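Side-chain contacts in type VI immunity protein Atu4351 (Agrobacterium fabrum, PDB 6ITW), which probably protects its bacterium as the immunity partner of a toxic type VI secretion effector, with which it forms an effector–immunity pair: residues A30-K33 against N34-P37; V191-L194 against S195-I199. One frame throughout, in Å; residues are numbered along the deposited sequence.

Interaction 1 and interaction 2 are both local contacts on a continuous run of backbone, but they mark opposite events: residues 30-37 leave helix 26-31 through a turn, whereas residues 191-199 leave strand 188-192 and start helix 193-200. Their centres lie 26 Å apart, and the two share no helix or strand. Each nevertheless has residues that pack on strand 84-90. Interaction 1, in the GAD-like domain, is held by two amides on one backbone carbonyl, with a guanidinium lying over a second; interaction 2, in the C-terminal Tdi1 family region, relies on a carboxylate cap and helical bonds. Both are partly buried: Tyr32 and Ile36 are covered in one, Ala193 and Met197 in the other.

Interaction 1. Residues A30-K33 against N34-P37; sequences ARYK and NRIP
The carbonyl oxygen of Tyr32 is gripped by two successive backbone amides, Arg35 N at 2.8 Å and Ile36 N at 3.0 Å. The Ile36 N-H lies in the carbonyl plane, while that of Arg35 comes from well above it. The first bond closes a type II beta turn: Lys33 psi is 129° and Asn34, with phi 63°, adopts the left-handed conformation expected at the third position. At the outer corner Lys33 and Asn34 run side by side, Lys33 CG standing 3.6 Å from Asn34 OD1. Arg35 bends at its second and third torsions, which brings the guanidinium flat over the Arg31 oxygen; Arg35 CZ is 3.4 Å from Arg31 O, which sits over the centre of one face. The same group stands almost upright to the Tyr32 ring, their planes 84° apart, with Arg35 NH2 3.9 Å from Tyr32 CE1. Ile36 lies alongside the tyrosine, Ile36 CD1 to Tyr32 CD1 at 3.6 Å, and both residues contact His85 of strand 84-90. A weak, long ion pair joins Arg35 to Glu100. The Arg31 carbonyl therefore meets positive charge through a guanidinium face, a contact that is probably electrostatic and would complement the turn's two directed amide bonds.

Interaction 2. Residues V191-L194 against S195-I199; sequences VDAL and SAMTI
Asp192 OD2 accepts two bonds from Ser195, 2.7 Å from OG and 2.9 Å from the backbone N. They reach it differently: the hydroxyl arrives on the anti side, 19° out of the carboxylate plane, the amide from above, 42° out of it. With CG anti to the backbone N (chi1 178°), the carboxylate is turned toward the amino end of the helix, where OD2 meets the Ser195 N-H. The main chain continues the pattern: Ala196 N bonds Asp192 O at 3.1 Å, and Met197 N bonds Ala193 O at 2.8 Å. Leu194 O accepts from Thr198 twice, the N at 2.9 Å and the hydroxyl OG1 from the opposite face of the carbonyl plane; the modelled OG1 distance, 2.5 Å, is short and deserves little weight. Packing is lighter. Val191 CG2 touches Ala196 CB at 3.6 Å, a small apolar contact between strand end and helix, while the selenomethionine side chain of Met197 extends along Ala193, its CE 4.3 Å from Ala193 CB. These two residues face inward onto Phe89 of strand 84-90, whereas Leu194 leans on helix 66-73. Val191 keeps its backbone pairing with Ile170 in the two-stranded antiparallel sheet. This is an aspartate N-cap at a strand-to-helix junction, its carboxylate taking the N3 amide of Ser195, with the Ser195 hydroxyl as a second donor.

Interaction 1. Residues A30-K33 against N34-P37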
ATOM      1  N   ALA A  30      -2.172   8.220  19.119  1.00 52.38           N
ATOM      2  CA  ALA A  30      -2.950   7.686  20.231  1.00 54.71           C
ATOM      3  C   ALA A  30      -4.146   6.904  19.715  1.00 53.80           C
ATOM      4  O   ALA A  30      -4.466   5.821  20.222  1.00 53.08           O
ATOM      5  CB  ALA A  30      -3.401   8.819  21.154  1.00 51.25           C
ATOM      6  N   ARG A  31      -4.788   7.428  18.672  1.00 49.73           N
ATOM      7  CA  ARG A  31      -5.897   6.760  18.007  1.00 51.38           C
ATOM      8  C   ARG A  31      -5.602   5.303  17.623  1.00 51.48           C
ATOM      9  O   ARG A  31      -6.535   4.504  17.507  1.00 51.16           O
ATOM     10  CB  ARG A  31      -6.268   7.598  16.783  1.00 55.59           C
ATOM     11  CG  ARG A  31      -7.451   7.120  15.990  1.00 60.49           C
ATOM     12  CD  ARG A  31      -7.840   8.146  14.923  1.00 66.00           C
ATOM     13  NE  ARG A  31      -8.418   9.369  15.481  1.00 74.12           N
ATOM     14  CZ  ARG A  31      -7.810  10.553  15.492  1.00 77.63           C
ATOM     15  NH1 ARG A  31      -6.600  10.676  14.967  1.00 69.60           N
ATOM     16  NH2 ARG A  31      -8.413  11.617  16.021  1.00 75.08           N
ATOM     17  N   TYR A  32      -4.338   4.908  17.462  1.00 52.61           N
ATOM     18  CA  TYR A  32      -4.054   3.560  16.972  1.00 52.02           C
ATOM     19  C   TYR A  32      -3.419   2.654  18.020  1.00 50.15           C
ATOM     20  O   TYR A  32      -2.972   1.549  17.680  1.00 48.60           O
ATOM     21  CB  TYR A  32      -3.197   3.637  15.701  1.00 46.78           C
ATOM     22  CG  TYR A  32      -3.975   4.296  14.586  1.00 45.29           C
ATOM     23  CD1 TYR A  32      -4.912   3.572  13.872  1.00 45.78           C
ATOM     24  CD2 TYR A  32      -3.825   5.659  14.287  1.00 45.72           C
ATOM     25  CE1 TYR A  32      -5.665   4.154  12.868  1.00 45.82           C
ATOM     26  CE2 TYR A  32      -4.587   6.261  13.269  1.00 46.94           C
ATOM     27  CZ  TYR A  32      -5.507   5.484  12.560  1.00 47.45           C
ATOM     28  OH  TYR A  32      -6.300   6.005  11.547  1.00 46.06           O
ATOM     29  N   LYS A  33      -3.411   3.069  19.290  1.00 53.04           N
ATOM     30  CA  LYS A  33      -2.945   2.211  20.377  1.00 55.03           C
ATOM     31  C   LYS A  33      -3.699   0.884  20.400  1.00 57.54           C
ATOM     32  O   LYS A  33      -4.935   0.850  20.381  1.00 56.38           O
ATOM     33  CB  LYS A  33      -3.114   2.926  21.720  1.00 56.61           C
ATOM     34  CG  LYS A  33      -2.681   2.091  22.921  1.00 62.48           C
ATOM     35  CD  LYS A  33      -3.088   2.736  24.246  1.00 70.98           C
ATOM     36  CE  LYS A  33      -2.468   1.995  25.429  1.00 78.96           C
ATOM     37  NZ  LYS A  33      -3.433   1.797  26.556  1.00 78.60           N
ATOM     38  N   ASN A  34      -2.941  -0.213  20.442  1.00 55.84           N
ATOM     39  CA  ASN A  34      -3.450  -1.583  20.369  1.00 59.08           C
ATOM     40  C   ASN A  34      -4.141  -1.903  19.047  1.00 56.29           C
ATOM     41  O   ASN A  34      -4.717  -2.983  18.899  1.00 54.11           O
ATOM     42  CB  ASN A  34      -4.400  -1.903  21.524  1.00 62.86           C
ATOM     43  CG  ASN A  34      -3.712  -1.870  22.857  1.00 66.12           C
ATOM     44  OD1 ASN A  34      -4.111  -1.121  23.749  1.00 66.29           O
ATOM     45  ND2 ASN A  34      -2.657  -2.675  23.003  1.00 60.81           N
ATOM     46  N   ARG A  35      -4.093  -1.002  18.072  1.00 53.00           N
ATOM     47  CA  ARG A  35      -4.588  -1.320  16.745  1.00 54.61           C
ATOM     48  C   ARG A  35      -3.483  -1.448  15.707  1.00 50.85           C
ATOM     49  O   ARG A  35      -3.667  -2.169  14.722  1.00 49.67           O
ATOM     50  CB  ARG A  35      -5.628  -0.274  16.315  1.00 52.93           C
ATOM     51  CG  ARG A  35      -6.986  -0.572  16.946  1.00 53.40           C
ATOM     52  CD  ARG A  35      -7.815   0.651  17.226  1.00 55.99           C
ATOM     53  NE  ARG A  35      -7.953   1.511  16.061  1.00 62.65           N
ATOM     54  CZ  ARG A  35      -8.802   2.530  16.001  1.00 67.82           C
ATOM     55  NH1 ARG A  35      -9.588   2.793  17.041  1.00 79.47           N
ATOM     56  NH2 ARG A  35      -8.870   3.281  14.908  1.00 63.06           N
ATOM     57  N   ILE A  36      -2.336  -0.807  15.921  1.00 49.82           N
ATOM     58  CA  ILE A  36      -1.143  -0.963  15.091  1.00 45.36           C
ATOM     59  C   ILE A  36      -0.005  -1.257  16.060  1.00 42.35           C
ATOM     60  O   ILE A  36       0.063  -0.610  17.116  1.00 48.10           O
ATOM     61  CB  ILE A  36      -0.867   0.301  14.259  1.00 46.65           C
ATOM     62  CG1 ILE A  36      -2.073   0.647  13.366  1.00 42.12           C
ATOM     63  CG2 ILE A  36       0.417   0.146  13.448  1.00 34.17           C
ATOM     64  CD1 ILE A  36      -1.911   1.957  12.588  1.00 34.52           C
ATOM     65  N   PRO A  37       0.891  -2.206  15.771  1.00 41.84           N
ATOM     66  CA  PRO A  37       1.953  -2.550  16.743  1.00 40.55           C
ATOM     67  C   PRO A  37       2.758  -1.326  17.175  1.00 46.59           C
ATOM     68  O   PRO A  37       3.076  -0.450  16.366  1.00 44.87           O
ATOM     69  CB  PRO A  37       2.828  -3.548  15.976  1.00 40.91           C
ATOM     70  CG  PRO A  37       1.896  -4.159  14.935  1.00 38.76           C
ATOM     71  CD  PRO A  37       0.918  -3.064  14.566  1.00 43.19           C
TER

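Interaction 2. Residues V191-L194 against S195-I199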
ATOM      1  N   VAL A 191       0.210  12.590  -9.893  1.00 31.16           N
ATOM      2  CA  VAL A 191      -1.077  13.129  -9.459  1.00 33.49           C
ATOM      3  C   VAL A 191      -1.186  13.051  -7.936  1.00 34.10           C
ATOM      4  O   VAL A 191      -0.462  12.309  -7.269  1.00 34.36           O
ATOM      5  CB  VAL A 191      -2.300  12.390 -10.076  1.00 34.01           C
ATOM      6  CG1 VAL A 191      -2.325  12.496 -11.578  1.00 34.29           C
ATOM      7  CG2 VAL A 191      -2.289  10.930  -9.655  1.00 35.26           C
ATOM      8  N   ASP A 192      -2.128  13.819  -7.395  1.00 29.22           N
ATOM      9  CA  ASP A 192      -2.502  13.721  -5.995  1.00 32.12           C
ATOM     10  C   ASP A 192      -2.990  12.309  -5.670  1.00 34.77           C
ATOM     11  O   ASP A 192      -3.926  11.806  -6.299  1.00 32.96           O
ATOM     12  CB  ASP A 192      -3.591  14.743  -5.698  1.00 26.98           C
ATOM     13  CG  ASP A 192      -4.066  14.678  -4.277  1.00 34.23           C
ATOM     14  OD1 ASP A 192      -3.246  14.941  -3.375  1.00 34.78           O
ATOM     15  OD2 ASP A 192      -5.251  14.371  -4.052  1.00 37.49           O
ATOM     16  N   ALA A 193      -2.368  11.672  -4.672  1.00 32.29           N
ATOM     17  CA  ALA A 193      -2.675  10.268  -4.393  1.00 32.91           C
ATOM     18  C   ALA A 193      -4.092  10.097  -3.849  1.00 34.03           C
ATOM     19  O   ALA A 193      -4.837   9.220  -4.305  1.00 36.44           O
ATOM     20  CB  ALA A 193      -1.655   9.685  -3.414  1.00 33.28           C
ATOM     21  N   LEU A 194      -4.489  10.927  -2.874  1.00 28.14           N
ATOM     22  CA  LEU A 194      -5.806  10.751  -2.258  1.00 32.26           C
ATOM     23  C   LEU A 194      -6.930  10.918  -3.282  1.00 35.79           C
ATOM     24  O   LEU A 194      -7.890  10.140  -3.288  1.00 32.66           O
ATOM     25  CB  LEU A 194      -5.995  11.731  -1.096  1.00 28.70           C
ATOM     26  CG  LEU A 194      -7.335  11.591  -0.351  1.00 36.78           C
ATOM     27  CD1 LEU A 194      -7.474  10.186   0.269  1.00 34.73           C
ATOM     28  CD2 LEU A 194      -7.496  12.674   0.720  1.00 31.78           C
ATOM     29  N   SER A 195      -6.832  11.936  -4.144  1.00 30.87           N
ATOM     30  CA  SER A 195      -7.836  12.153  -5.185  1.00 35.28           C
ATOM     31  C   SER A 195      -7.882  10.985  -6.157  1.00 34.93           C
ATOM     32  O   SER A 195      -8.956  10.440  -6.433  1.00 32.01           O
ATOM     33  CB  SER A 195      -7.537  13.433  -5.969  1.00 31.91           C
ATOM     34  OG  SER A 195      -7.717  14.563  -5.148  1.00 41.66           O
ATOM     35  N   ALA A 196      -6.720  10.637  -6.736  1.00 33.79           N
ATOM     36  CA  ALA A 196      -6.651   9.543  -7.700  1.00 31.89           C
ATOM     37  C   ALA A 196      -7.146   8.237  -7.082  1.00 33.91           C
ATOM     38  O   ALA A 196      -7.937   7.513  -7.695  1.00 32.25           O
ATOM     39  CB  ALA A 196      -5.216   9.396  -8.215  1.00 27.07           C
HETATM   40  N   MSE A 197      -6.716   7.937  -5.854  1.00 31.41           N
HETATM   41  CA  MSE A 197      -7.143   6.703  -5.193  1.00 36.72           C
HETATM   42  C   MSE A 197      -8.630   6.736  -4.899  1.00 36.03           C
HETATM   43  O   MSE A 197      -9.288   5.698  -4.915  1.00 34.77           O
HETATM   44  CB  MSE A 197      -6.374   6.467  -3.892  1.00 29.53           C
HETATM   45  CG  MSE A 197      -4.863   6.240  -4.061  1.00 27.44           C
HETATM   46 SE   MSE A 197      -4.078   6.270  -2.287  0.76 28.08          SE
HETATM   47  CE  MSE A 197      -2.343   5.478  -2.766  1.00 26.00           C
ATOM     48  N   THR A 198      -9.166   7.930  -4.626  1.00 33.34           N
ATOM     49  CA  THR A 198     -10.603   8.038  -4.404  1.00 33.71           C
ATOM     50  C   THR A 198     -11.380   7.643  -5.658  1.00 38.24           C
ATOM     51  O   THR A 198     -12.423   6.986  -5.569  1.00 39.13           O
ATOM     52  CB  THR A 198     -10.961   9.449  -3.943  1.00 34.93           C
ATOM     53  OG1 THR A 198     -10.312   9.713  -2.691  1.00 32.19           O
ATOM     54  CG2 THR A 198     -12.470   9.601  -3.759  1.00 39.24           C
ATOM     55  N   ILE A 199     -10.867   7.997  -6.839  1.00 33.97           N
ATOM     56  CA  ILE A 199     -11.540   7.615  -8.073  1.00 32.94           C
ATOM     57  C   ILE A 199     -11.379   6.123  -8.320  1.00 38.07           C
ATOM     58  O   ILE A 199     -12.355   5.402  -8.566  1.00 38.36           O
ATOM     59  CB  ILE A 199     -10.994   8.432  -9.253  1.00 38.04           C
ATOM     60  CG1 ILE A 199     -11.399   9.901  -9.109  1.00 37.11           C
ATOM     61  CG2 ILE A 199     -11.445   7.821 -10.601  1.00 28.45           C
ATOM     62  CD1 ILE A 199     -10.644  10.814 -10.037  1.00 38.12           C
TER